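Hypothetical protein TT1823 (Thermus thermophilus, PDB 1ZPW) belongs to the Cas2 family of CRISPR-associated, metal-dependent endoribonucleases, part of the adaptive immunity that protects the bacterium against viruses and plasmids. Local coordinates at residues Y10-P13 / R17-K20; K26-R31 / R50-R55. All blocks are in the same frame, centred on the assembly; numbering follows the deposited sequence.

How the contacts relate
From the N terminus, strand 4-11 leads into a short connection before helix 15-26, and contact 1 (10-13 with 17-20) closes this connection, with three residues between its segments. The same helix runs on to the start of contact 2 (26-31 with 50-55), which closes a longer loop of 18 residues holding strand 36-41 and the first part of helix 43-56. The two loops follow in series and neither encloses the other. Contact 1 ties the first strand to the first helix, whereas contact 2 ties the connection after that helix to helix 43-56. Their centres are 11 Å apart, and Y10 OH and R31 NH2, 3.1 Å apart, probably share a hydrogen bond that joins them.

Contact 1 of 2, residues Y10-P13 / R17-K20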
ATOM      1  N   TYR A  10      -1.940   0.772  -5.723  1.00 12.12           N
ATOM      2  CA  TYR A  10      -2.581  -0.374  -6.366  1.00 12.99           C
ATOM      3  C   TYR A  10      -3.564   0.025  -7.430  1.00 13.06           C
ATOM      4  O   TYR A  10      -4.162   1.112  -7.393  1.00 13.19           O
ATOM      5  CB  TYR A  10      -3.238  -1.296  -5.350  1.00 12.93           C
ATOM      6  CG  TYR A  10      -4.188  -0.625  -4.397  1.00 12.29           C
ATOM      7  CD1 TYR A  10      -3.732  -0.124  -3.177  1.00 12.91           C
ATOM      8  CD2 TYR A  10      -5.546  -0.473  -4.722  1.00 11.77           C
ATOM      9  CE1 TYR A  10      -4.593   0.482  -2.277  1.00 13.94           C
ATOM     10  CE2 TYR A  10      -6.422   0.139  -3.818  1.00 12.48           C
ATOM     11  CZ  TYR A  10      -5.942   0.603  -2.616  1.00 12.84           C
ATOM     12  OH  TYR A  10      -6.812   1.230  -1.758  1.00 14.86           O
ATOM     13  N   ASP A  11      -3.705  -0.853  -8.398  1.00 12.57           N
ATOM     14  CA  ASP A  11      -4.600  -0.646  -9.518  1.00 13.08           C
ATOM     15  C   ASP A  11      -5.286  -2.000  -9.700  1.00 13.36           C
ATOM     16  O   ASP A  11      -4.710  -2.917 -10.291  1.00 13.86           O
ATOM     17  CB  ASP A  11      -3.707  -0.315 -10.710  1.00 15.79           C
ATOM     18  CG  ASP A  11      -4.446   0.181 -11.884  1.00 20.09           C
ATOM     19  OD1 ASP A  11      -5.697  -0.007 -11.971  1.00 22.76           O
ATOM     20  OD2 ASP A  11      -3.806   0.750 -12.819  1.00 21.61           O
ATOM     21  N   ILE A  12      -6.499  -2.124  -9.136  1.00 13.25           N
ATOM     22  CA  ILE A  12      -7.246  -3.388  -9.102  1.00 13.18           C
ATOM     23  C   ILE A  12      -8.614  -3.133  -9.735  1.00 13.46           C
ATOM     24  O   ILE A  12      -9.416  -2.422  -9.159  1.00 14.25           O
ATOM     25  CB  ILE A  12      -7.437  -3.845  -7.622  1.00 12.97           C
ATOM     26  CG1 ILE A  12      -6.156  -3.763  -6.769  0.65 15.99           C
ATOM     27  CG2 ILE A  12      -8.248  -5.179  -7.524  1.00 14.22           C
ATOM     28  CD1 ILE A  12      -5.046  -4.619  -7.222  0.65 15.80           C
ATOM     29  N   PRO A  13      -8.873  -3.663 -10.907  1.00 13.63           N
ATOM     30  CA  PRO A  13     -10.161  -3.365 -11.574  1.00 14.79           C
ATOM     31  C   PRO A  13     -11.387  -3.913 -10.891  1.00 15.70           C
ATOM     32  O   PRO A  13     -12.508  -3.317 -10.983  1.00 16.55           O
ATOM     33  CB  PRO A  13      -9.971  -3.903 -13.008  1.00 15.99           C
ATOM     34  CG  PRO A  13      -8.781  -4.817 -12.962  1.00 17.74           C
ATOM     35  CD  PRO A  13      -7.948  -4.418 -11.767  1.00 14.50           C
ATOM     36  N   ARG A  17     -11.994  -7.626  -5.013  1.00 13.05           N
ATOM     37  CA  ARG A  17     -10.563  -7.775  -4.732  1.00 12.74           C
ATOM     38  C   ARG A  17      -9.996  -6.489  -4.159  1.00 12.79           C
ATOM     39  O   ARG A  17      -9.172  -6.539  -3.261  1.00 12.33           O
ATOM     40  CB  ARG A  17      -9.798  -8.124  -5.993  1.00 13.15           C
ATOM     41  CG  ARG A  17     -10.136  -9.515  -6.495  1.00 13.22           C
ATOM     42  CD  ARG A  17      -9.069 -10.094  -7.386  1.00 13.71           C
ATOM     43  NE  ARG A  17      -8.755  -9.246  -8.531  1.00 13.88           N
ATOM     44  CZ  ARG A  17      -9.411  -9.269  -9.697  1.00 15.22           C
ATOM     45  NH1 ARG A  17     -10.467 -10.073  -9.873  1.00 17.41           N
ATOM     46  NH2 ARG A  17      -9.030  -8.463 -10.675  1.00 16.85           N
ATOM     47  N   ARG A  18     -10.464  -5.339  -4.646  1.00 12.13           N
ATOM     48  CA  ARG A  18      -9.915  -4.070  -4.152  1.00 11.49           C
ATOM     49  C   ARG A  18     -10.281  -3.835  -2.686  1.00 12.00           C
ATOM     50  O   ARG A  18      -9.460  -3.360  -1.901  1.00 12.47           O
ATOM     51  CB  ARG A  18     -10.419  -2.890  -4.986  1.00 11.57           C
ATOM     52  CG  ARG A  18      -9.502  -1.640  -4.850  1.00 12.58           C
ATOM     53  CD  ARG A  18     -10.104  -0.395  -5.548  1.00 12.40           C
ATOM     54  NE  ARG A  18     -10.471  -0.773  -6.894  1.00 14.12           N
ATOM     55  CZ  ARG A  18     -11.715  -0.907  -7.326  1.00 14.18           C
ATOM     56  NH1 ARG A  18     -11.910  -1.367  -8.551  1.00 14.96           N
ATOM     57  NH2 ARG A  18     -12.759  -0.587  -6.539  1.00 15.78           N
ATOM     58  N   VAL A  19     -11.521  -4.180  -2.327  1.00 11.66           N
ATOM     59  CA  VAL A  19     -11.979  -4.018  -0.948  1.00 13.02           C
ATOM     60  C   VAL A  19     -11.120  -4.922  -0.054  1.00 12.91           C
ATOM     61  O   VAL A  19     -10.656  -4.497   1.007  1.00 13.59           O
ATOM     62  CB  VAL A  19     -13.471  -4.426  -0.808  1.00 14.11           C
ATOM     63  CG1 VAL A  19     -13.803  -4.566   0.654  1.00 15.51           C
ATOM     64  CG2 VAL A  19     -14.349  -3.340  -1.459  1.00 13.66           C
ATOM     65  N   LYS A  20     -10.906  -6.167  -0.501  1.00 12.37           N
ATOM     66  CA  LYS A  20     -10.098  -7.088   0.313  1.00 13.19           C
ATOM     67  C   LYS A  20      -8.661  -6.598   0.482  1.00 13.05           C
ATOM     68  O   LYS A  20      -8.080  -6.671   1.591  1.00 13.48           O
ATOM     69  CB  LYS A  20     -10.104  -8.477  -0.309  1.00 13.16           C
ATOM     70  CG  LYS A  20     -11.498  -9.117  -0.210  1.00 16.22           C
ATOM     71  CD  LYS A  20     -11.488 -10.491  -0.829  1.00 20.58           C
ATOM     72  CE  LYS A  20     -12.880 -11.060  -0.844  1.00 23.98           C
ATOM     73  NZ  LYS A  20     -12.866 -12.372  -1.574  1.00 27.55           N
TER
HETATM   74  O   HOH W   1      -7.574   0.288  -7.721  1.00 17.70           O
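R18 reaches back from the first turn of helix 15-26 to Y10, near the end of strand 4-11, and to I12 in the loop just beyond it. Followed outward, R18 CB lies 4.0 Å from I12 CG2, in one of the two modelled conformers of I12. The next carbon, CG, stands obliquely to the ring of Y10, 3.7 Å from Y10 CE2. The chain leaves CB extended, CG lying anti to the backbone N (chi1 -159°), and bends only at chi3, which turns the guanidinium back to the loop. There R18 NE (3.0 Å) and R18 NH1 (2.8 Å) both donate to I12 O, a side-on grip on one oxygen. Both nitrogens lie in the plane of that carbonyl, though neither N-H points straight at it: the angles at hydrogen are 134° and 145°. R18 NH1 also comes near P13 O, but the angle is too poor for a bond. At the outer end, R18 NH2 forms a salt bridge with D15. A water accepts from I12 N at 3.0 Å and, weakly, from R18 NE. Beside this, R17 lays its CB near I12 CG2, in the same conformer, and its NE pairs with D62. Both R18 donors converge on I12 O, so this carbonyl, one residue after D11, a predicted ligand of the catalytic magnesium, is tied to helix 15-26.

Contact 2 of 2, residues K26-R31 / R50-R55; sequences KSYGER and RRRARR
Y28 and R52 meet where the two helices on one side of this ferredoxin-like sheet come together, Y28 from the link between helix 15-26 and strand 29-33, and R52 from helix 43-56. The backbones stay well apart, with S27 CA 10.9 Å from R52 CA, so side chains alone span the gap. R52 loses the greatest area here, followed by Y28 and then S27. Y28 sends its hydroxyl to R52, and its side chain lies against C39 and L41 of strand 36-41. Y28 OH touches R52 CD at 3.4 Å, and R52 NH1 also comes to 3.4 Å of Y28 OH, a bond that is weak at an N-H angle of 137°. The stronger partner of this hydroxyl is D48, one turn earlier on helix 43-56; R52 NH1 also makes a long, weak ion pair with the same carboxylate oxygen, within that helix. The planes of ring and guanidinium stand 60° apart, and the approach is oblique, which excludes a parallel stack. R52 is extended as far as CD and bends at chi3 (69°), placing NH1 beside the tyrosine. The R52 side chain also touches L24 of helix 15-26, joining the two helices. S27 adds a looser contact: its OG is hydrogen-bonded to L24 O and stands 3.9 Å from R52 NH1.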
ATOM      1  N   LYS A  26      -4.842  -1.932   5.709  1.00 13.31           N
ATOM      2  CA  LYS A  26      -5.144  -1.330   7.010  1.00 14.97           C
ATOM      3  C   LYS A  26      -4.371  -1.965   8.164  1.00 16.04           C
ATOM      4  O   LYS A  26      -4.094  -1.305   9.166  1.00 16.17           O
ATOM      5  CB  LYS A  26      -6.652  -1.393   7.263  1.00 16.35           C
ATOM      6  CG  LYS A  26      -7.420  -0.511   6.328  1.00 18.76           C
ATOM      7  CD  LYS A  26      -7.587   0.896   6.867  1.00 26.37           C
ATOM      8  CE  LYS A  26      -8.389   1.723   5.860  1.00 27.65           C
ATOM      9  NZ  LYS A  26      -8.822   3.035   6.353  1.00 28.91           N
ATOM     10  N   SER A  27      -4.008  -3.242   8.028  1.00 15.77           N
ATOM     11  CA  SER A  27      -3.253  -3.912   9.084  1.00 18.01           C
ATOM     12  C   SER A  27      -1.781  -3.473   9.120  1.00 17.08           C
ATOM     13  O   SER A  27      -1.043  -3.730  10.097  1.00 18.53           O
ATOM     14  CB  SER A  27      -3.497  -5.448   9.061  1.00 18.70           C
ATOM     15  OG  SER A  27      -2.828  -6.022   7.974  1.00 24.80           O
ATOM     16  N   TYR A  28      -1.340  -2.746   8.078  1.00 15.75           N
ATOM     17  CA  TYR A  28       0.040  -2.291   7.987  1.00 15.95           C
ATOM     18  C   TYR A  28       0.210  -0.788   7.930  1.00 14.92           C
ATOM     19  O   TYR A  28       1.331  -0.297   8.017  1.00 16.76           O
ATOM     20  CB  TYR A  28       0.725  -2.834   6.726  1.00 15.62           C
ATOM     21  CG  TYR A  28       0.711  -4.326   6.633  1.00 15.89           C
ATOM     22  CD1 TYR A  28       1.687  -5.090   7.240  1.00 16.72           C
ATOM     23  CD2 TYR A  28      -0.325  -4.976   5.947  1.00 17.15           C
ATOM     24  CE1 TYR A  28       1.640  -6.497   7.149  1.00 17.21           C
ATOM     25  CE2 TYR A  28      -0.373  -6.329   5.852  1.00 20.58           C
ATOM     26  CZ  TYR A  28       0.607  -7.087   6.442  1.00 18.39           C
ATOM     27  OH  TYR A  28       0.533  -8.450   6.308  1.00 23.15           O
ATOM     28  N   GLY A  29      -0.878  -0.057   7.726  1.00 13.48           N
ATOM     29  CA  GLY A  29      -0.736   1.368   7.535  1.00 12.54           C
ATOM     30  C   GLY A  29      -2.044   2.043   7.282  1.00 12.37           C
ATOM     31  O   GLY A  29      -3.109   1.494   7.609  1.00 11.92           O
ATOM     32  N   GLU A  30      -1.984   3.229   6.677  1.00 12.93           N
ATOM     33  CA  GLU A  30      -3.167   4.058   6.519  1.00 13.87           C
ATOM     34  C   GLU A  30      -3.306   4.561   5.095  1.00 13.18           C
ATOM     35  O   GLU A  30      -2.311   4.823   4.396  1.00 14.06           O
ATOM     36  CB  GLU A  30      -3.152   5.279   7.477  1.00 14.39           C
ATOM     37  CG  GLU A  30      -2.855   4.989   8.948  1.00 17.54           C
ATOM     38  CD  GLU A  30      -3.941   4.151   9.583  1.00 15.99           C
ATOM     39  OE1 GLU A  30      -5.051   4.143   9.050  1.00 17.98           O
ATOM     40  OE2 GLU A  30      -3.650   3.498  10.625  1.00 19.25           O
ATOM     41  N   ARG A  31      -4.547   4.713   4.682  1.00 12.92           N
ATOM     42  CA  ARG A  31      -4.870   5.297   3.378  1.00 13.16           C
ATOM     43  C   ARG A  31      -4.420   6.754   3.302  1.00 14.07           C
ATOM     44  O   ARG A  31      -4.588   7.516   4.256  1.00 14.95           O
ATOM     45  CB  ARG A  31      -6.372   5.250   3.167  1.00 13.39           C
ATOM     46  CG  ARG A  31      -6.814   5.765   1.776  1.00 14.09           C
ATOM     47  CD  ARG A  31      -8.302   5.723   1.546  1.00 17.29           C
ATOM     48  NE  ARG A  31      -8.828   4.351   1.556  1.00 17.51           N
ATOM     49  CZ  ARG A  31      -8.689   3.500   0.556  1.00 19.83           C
ATOM     50  NH1 ARG A  31      -9.220   2.277   0.657  1.00 18.74           N
ATOM     51  NH2 ARG A  31      -8.016   3.861  -0.543  1.00 18.65           N
ATOM     52  N   ARG A  50       3.471  -8.872   1.234  1.00 13.86           N
ATOM     53  CA  ARG A  50       3.482  -9.498  -0.097  1.00 14.99           C
ATOM     54  C   ARG A  50       2.802 -10.841  -0.115  1.00 15.36           C
ATOM     55  O   ARG A  50       1.988 -11.128  -1.014  1.00 14.94           O
ATOM     56  CB  ARG A  50       4.886  -9.667  -0.632  1.00 16.12           C
ATOM     57  CG  ARG A  50       5.614  -8.384  -0.933  1.00 15.89           C
ATOM     58  CD  ARG A  50       6.774  -8.640  -1.883  1.00 15.55           C
ATOM     59  NE  ARG A  50       7.536  -9.754  -1.314  1.00 16.32           N
ATOM     60  CZ  ARG A  50       8.635  -9.622  -0.575  1.00 15.72           C
ATOM     61  NH1 ARG A  50       9.194 -10.713  -0.043  1.00 15.20           N
ATOM     62  NH2 ARG A  50       9.210  -8.433  -0.383  1.00 15.34           N
ATOM     63  N   ARG A  51       3.116 -11.672   0.882  1.00 14.88           N
ATOM     64  CA  ARG A  51       2.546 -12.999   0.968  1.00 15.02           C
ATOM     65  C   ARG A  51       1.023 -12.952   1.025  1.00 15.80           C
ATOM     66  O   ARG A  51       0.348 -13.713   0.315  1.00 17.15           O
ATOM     67  CB  ARG A  51       3.127 -13.714   2.192  1.00 16.25           C
ATOM     68  CG  ARG A  51       2.401 -14.944   2.705  0.65 18.74           C
ATOM     69  CD  ARG A  51       2.799 -15.383   4.161  0.65 18.55           C
ATOM     70  NE  ARG A  51       4.213 -15.186   4.516  0.65 23.86           N
ATOM     71  CZ  ARG A  51       5.237 -15.889   4.004  0.65 20.99           C
ATOM     72  NH1 ARG A  51       6.493 -15.643   4.373  0.65 19.46           N
ATOM     73  NH2 ARG A  51       4.998 -16.833   3.103  0.65 21.30           N
ATOM     74  N   ARG A  52       0.488 -12.029   1.822  1.00 13.43           N
ATOM     75  CA  ARG A  52      -0.957 -11.923   1.996  1.00 14.19           C
ATOM     76  C   ARG A  52      -1.592 -11.255   0.786  1.00 14.50           C
ATOM     77  O   ARG A  52      -2.699 -11.634   0.404  1.00 15.10           O
ATOM     78  CB  ARG A  52      -1.260 -11.187   3.309  1.00 14.10           C
ATOM     79  CG  ARG A  52      -0.782 -12.012   4.530  1.00 15.56           C
ATOM     80  CD  ARG A  52      -1.013 -11.413   5.880  1.00 22.03           C
ATOM     81  NE  ARG A  52      -2.429 -11.360   6.234  1.00 30.94           N
ATOM     82  CZ  ARG A  52      -2.902 -10.599   7.224  1.00 35.73           C
ATOM     83  NH1 ARG A  52      -2.073  -9.839   7.946  1.00 38.77           N
ATOM     84  NH2 ARG A  52      -4.199 -10.588   7.489  1.00 39.74           N
ATOM     85  N   ALA A  53      -0.910 -10.274   0.196  1.00 14.83           N
ATOM     86  CA  ALA A  53      -1.460  -9.592  -0.989  1.00 15.58           C
ATOM     87  C   ALA A  53      -1.553 -10.587  -2.148  1.00 16.95           C
ATOM     88  O   ALA A  53      -2.537 -10.638  -2.863  1.00 15.71           O
ATOM     89  CB  ALA A  53      -0.606  -8.386  -1.375  1.00 15.16           C
ATOM     90  N   ARG A  54      -0.551 -11.452  -2.250  1.00 18.03           N
ATOM     91  CA  ARG A  54      -0.564 -12.461  -3.303  1.00 20.19           C
ATOM     92  C   ARG A  54      -1.749 -13.411  -3.240  1.00 20.54           C
ATOM     93  O   ARG A  54      -2.189 -13.914  -4.285  1.00 22.64           O
ATOM     94  CB  ARG A  54       0.708 -13.267  -3.216  1.00 19.55           C
ATOM     95  CG  ARG A  54       1.907 -12.564  -3.706  1.00 19.28           C
ATOM     96  CD  ARG A  54       3.109 -13.484  -3.527  1.00 23.06           C
ATOM     97  NE  ARG A  54       4.380 -12.842  -3.761  1.00 23.82           N
ATOM     98  CZ  ARG A  54       4.856 -12.599  -4.963  1.00 23.79           C
ATOM     99  NH1 ARG A  54       4.152 -12.921  -6.043  1.00 26.87           N
ATOM    100  NH2 ARG A  54       6.034 -12.027  -5.093  1.00 25.63           N
ATOM    101  N   ARG A  55      -2.254 -13.711  -2.054  1.00 21.16           N
ATOM    102  CA  ARG A  55      -3.413 -14.587  -1.944  1.00 21.84           C
ATOM    103  C   ARG A  55      -4.613 -13.916  -2.598  1.00 22.27           C
ATOM    104  O   ARG A  55      -5.481 -14.604  -3.121  1.00 23.16           O
ATOM    105  CB  ARG A  55      -3.761 -14.984  -0.498  1.00 22.06           C
ATOM    106  CG  ARG A  55      -2.634 -15.622   0.285  1.00 22.94           C
ATOM    107  CD  ARG A  55      -2.970 -15.961   1.745  1.00 25.07           C
ATOM    108  NE  ARG A  55      -1.919 -16.790   2.333  1.00 27.56           N
ATOM    109  CZ  ARG A  55      -1.479 -16.689   3.575  1.00 24.58           C
ATOM    110  NH1 ARG A  55      -2.013 -15.790   4.396  1.00 26.97           N
ATOM    111  NH2 ARG A  55      -0.487 -17.479   3.992  1.00 27.59           N
TER